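Local atomic coordinates of ESX-5 secretion system protein EccC5 (Mycobacterium tuberculosis, PDB entry 6J18), a protein that serves as the ATP-binding FtsK/SpoIIIE-type motor component of the ESX-5 type VII secretion system, which exports EsxN and a number of PE_PGRS and PPE proteins. Residues R147-A152 against I207-Q212. Sequence-based numbering, arbitrary orientation.
Sequences RQLLTA and IVDDIQ
Q148 reaches D210 through a single water: the amide NE2 gives a hydrogen to the water at 2.6 Å, and the water in turn donates to D210 OD2 at 2.9 Å. The amide is carried there by a side chain extended beyond CG, while its other end, OE1, accepts a hydrogen bond from the backbone N of E315, which fixes which way round the amide lies. Next to this bridge the planes of the Q148 amide and the D209 carboxylate are nearly parallel, 8° apart, but offset, and NE2 stays 3.9 Å from D209 OD2, too far for a direct bond. With CG anti to the backbone N (chi1 -159°), the D209 carboxylate is set beside the carbonyl carbon, where hydroxyls hold its oxygens, T242 at OD1 and T107 at OD2. L149 crosses the D209 side chain at about a right angle, its CD1 methyl lying 3.8 Å from OD2 and 4.0 Å from CB, so a nonpolar group packs beside the anchored acid. D210 OD1 accepts a 3.2 Å bond from Q212 NE2, which comes from above the carboxylate plane, 39° out of it.

In this C-terminal FtsK-type ATPase domain, a hydrophobic strand ending in D209 and D210 matches the Walker B pattern; consistent with this, T107 of the predicted ATP-binding segment bonds D209, and D210 touches ATP. Separately, Q148 lies about 4 Å from the magnesium ion (nearest atoms). The 147-152 loop follows strand 137-143, the parallel neighbour of strand 203-208, and T107 of helix 106-120 touches both Q148 and L149.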
ATOM      1  N   ARG A 147      10.847  12.074  -3.759  1.00 31.74           N
ATOM      2  CA  ARG A 147      10.749  11.919  -5.207  1.00 33.17           C
ATOM      3  C   ARG A 147      11.523  10.712  -5.725  1.00 33.54           C
ATOM      4  O   ARG A 147      12.272  10.812  -6.697  1.00 35.63           O
ATOM      5  CB  ARG A 147      11.236  13.195  -5.898  1.00 34.75           C
ATOM      6  CG  ARG A 147      10.505  14.444  -5.432  1.00 37.22           C
ATOM      7  CD  ARG A 147      10.862  15.656  -6.271  1.00 40.83           C
ATOM      8  NE  ARG A 147      12.289  15.960  -6.225  1.00 44.04           N
ATOM      9  CZ  ARG A 147      12.876  16.655  -5.256  1.00 48.21           C
ATOM     10  NH1 ARG A 147      12.160  17.119  -4.241  1.00 49.78           N
ATOM     11  NH2 ARG A 147      14.181  16.885  -5.301  1.00 49.70           N
ATOM     12  N   GLN A 148      11.330   9.570  -5.075  1.00 30.68           N
ATOM     13  CA  GLN A 148      12.035   8.357  -5.465  1.00 29.72           C
ATOM     14  C   GLN A 148      11.170   7.405  -6.283  1.00 27.94           C
ATOM     15  O   GLN A 148      11.678   6.460  -6.882  1.00 29.70           O
ATOM     16  CB  GLN A 148      12.567   7.623  -4.232  1.00 29.92           C
ATOM     17  CG  GLN A 148      13.603   8.399  -3.436  1.00 30.87           C
ATOM     18  CD  GLN A 148      13.823   7.815  -2.053  1.00 30.26           C
ATOM     19  OE1 GLN A 148      14.884   7.267  -1.758  1.00 32.11           O
ATOM     20  NE2 GLN A 148      12.815   7.928  -1.197  1.00 27.73           N
ATOM     21  N   LEU A 149       9.868   7.653  -6.314  1.00 23.87           N
ATOM     22  CA  LEU A 149       8.940   6.713  -6.931  1.00 24.50           C
ATOM     23  C   LEU A 149       8.193   7.316  -8.114  1.00 27.14           C
ATOM     24  O   LEU A 149       7.217   6.742  -8.595  1.00 26.39           O
ATOM     25  CB  LEU A 149       7.945   6.212  -5.886  1.00 22.45           C
ATOM     26  CG  LEU A 149       8.594   5.565  -4.662  1.00 22.37           C
ATOM     27  CD1 LEU A 149       7.627   5.516  -3.490  1.00 22.28           C
ATOM     28  CD2 LEU A 149       9.093   4.171  -5.011  1.00 21.30           C
ATOM     29  N   LEU A 150       8.661   8.468  -8.581  1.00 31.07           N
ATOM     30  CA  LEU A 150       7.987   9.203  -9.650  1.00 35.31           C
ATOM     31  C   LEU A 150       7.946   8.453 -10.976  1.00 36.49           C
ATOM     32  O   LEU A 150       7.088   8.716 -11.817  1.00 38.84           O
ATOM     33  CB  LEU A 150       8.660  10.562  -9.869  1.00 39.20           C
ATOM     34  CG  LEU A 150       8.275  11.767  -9.005  1.00 42.70           C
ATOM     35  CD1 LEU A 150       7.940  11.379  -7.571  1.00 43.69           C
ATOM     36  CD2 LEU A 150       9.394  12.802  -9.036  1.00 44.53           C
ATOM     37  N   THR A 151       8.875   7.523 -11.166  1.00 36.94           N
ATOM     38  CA  THR A 151       9.002   6.852 -12.453  1.00 38.61           C
ATOM     39  C   THR A 151       8.872   5.337 -12.352  1.00 36.42           C
ATOM     40  O   THR A 151       9.161   4.624 -13.312  1.00 38.79           O
ATOM     41  CB  THR A 151      10.349   7.183 -13.116  1.00 41.80           C
ATOM     42  OG1 THR A 151      11.417   6.638 -12.331  1.00 42.51           O
ATOM     43  CG2 THR A 151      10.521   8.685 -13.218  1.00 43.14           C
ATOM     44  N   ALA A 152       8.440   4.846 -11.195  1.00 31.79           N
ATOM     45  CA  ALA A 152       8.170   3.421 -11.037  1.00 30.20           C
ATOM     46  C   ALA A 152       7.021   3.018 -11.956  1.00 27.54           C
ATOM     47  O   ALA A 152       6.981   1.899 -12.469  1.00 28.47           O
ATOM     48  CB  ALA A 152       7.845   3.089  -9.590  1.00 29.48           C
ATOM     49  N   ILE A 207      -0.618   5.756  -2.387  1.00 22.43           N
ATOM     50  CA  ILE A 207       0.688   5.289  -1.944  1.00 22.81           C
ATOM     51  C   ILE A 207       1.489   6.427  -1.324  1.00 23.33           C
ATOM     52  O   ILE A 207       1.781   7.425  -1.983  1.00 23.00           O
ATOM     53  CB  ILE A 207       1.477   4.671  -3.107  1.00 23.27           C
ATOM     54  CG1 ILE A 207       0.726   3.454  -3.651  1.00 24.49           C
ATOM     55  CG2 ILE A 207       2.875   4.280  -2.653  1.00 21.96           C
ATOM     56  CD1 ILE A 207       1.313   2.885  -4.917  1.00 24.75           C
ATOM     57  N   VAL A 208       1.836   6.269  -0.051  1.00 22.60           N
ATOM     58  CA  VAL A 208       2.545   7.308   0.686  1.00 23.21           C
ATOM     59  C   VAL A 208       3.870   6.803   1.249  1.00 23.40           C
ATOM     60  O   VAL A 208       3.895   5.903   2.088  1.00 23.49           O
ATOM     61  CB  VAL A 208       1.690   7.851   1.847  1.00 23.46           C
ATOM     62  CG1 VAL A 208       2.412   8.994   2.548  1.00 22.10           C
ATOM     63  CG2 VAL A 208       0.324   8.297   1.341  1.00 22.26           C
ATOM     64  N   ASP A 209       4.969   7.386   0.783  1.00 23.65           N
ATOM     65  CA  ASP A 209       6.286   7.064   1.316  1.00 24.99           C
ATOM     66  C   ASP A 209       6.684   8.127   2.335  1.00 24.78           C
ATOM     67  O   ASP A 209       6.425   9.313   2.128  1.00 22.87           O
ATOM     68  CB  ASP A 209       7.323   6.976   0.191  1.00 23.95           C
ATOM     69  CG  ASP A 209       8.556   6.179   0.587  1.00 22.95           C
ATOM     70  OD1 ASP A 209       8.563   5.588   1.686  1.00 19.99           O
ATOM     71  OD2 ASP A 209       9.516   6.128  -0.213  1.00 22.76           O
ATOM     72  N   ASP A 210       7.289   7.691   3.439  1.00 25.38           N
ATOM     73  CA  ASP A 210       7.775   8.591   4.487  1.00 24.83           C
ATOM     74  C   ASP A 210       6.672   9.474   5.066  1.00 25.93           C
ATOM     75  O   ASP A 210       6.742  10.701   4.986  1.00 26.71           O
ATOM     76  CB  ASP A 210       8.909   9.467   3.949  1.00 24.16           C
ATOM     77  CG  ASP A 210      10.096   8.656   3.476  1.00 23.76           C
ATOM     78  OD1 ASP A 210      10.516   7.732   4.204  1.00 23.22           O
ATOM     79  OD2 ASP A 210      10.605   8.938   2.371  1.00 23.97           O
ATOM     80  N   ILE A 211       5.664   8.847   5.663  1.00 28.34           N
ATOM     81  CA  ILE A 211       4.532   9.579   6.222  1.00 29.99           C
ATOM     82  C   ILE A 211       4.936  10.393   7.453  1.00 31.36           C
ATOM     83  O   ILE A 211       4.213  11.295   7.873  1.00 33.16           O
ATOM     84  CB  ILE A 211       3.372   8.627   6.597  1.00 29.65           C
ATOM     85  CG1 ILE A 211       2.055   9.397   6.728  1.00 31.07           C
ATOM     86  CG2 ILE A 211       3.687   7.864   7.872  1.00 28.84           C
ATOM     87  CD1 ILE A 211       0.854   8.515   6.990  1.00 30.77           C
ATOM     88  N   GLN A 212       6.101  10.086   8.019  1.00 30.62           N
ATOM     89  CA  GLN A 212       6.568  10.783   9.216  1.00 31.00           C
ATOM     90  C   GLN A 212       6.869  12.253   8.935  1.00 33.55           C
ATOM     91  O   GLN A 212       6.936  13.068   9.855  1.00 35.31           O
ATOM     92  CB  GLN A 212       7.811  10.100   9.795  1.00 30.00           C
ATOM     93  CG  GLN A 212       9.067  10.229   8.941  1.00 29.14           C
ATOM     94  CD  GLN A 212       9.143   9.191   7.837  1.00 26.65           C
ATOM     95  OE1 GLN A 212       8.292   8.307   7.739  1.00 23.77           O
ATOM     96  NE2 GLN A 212      10.171   9.291   7.002  1.00 25.95           N
TER
HETATM   97  O   HOH W   1      12.792   7.346   1.377  1.00 17.69           O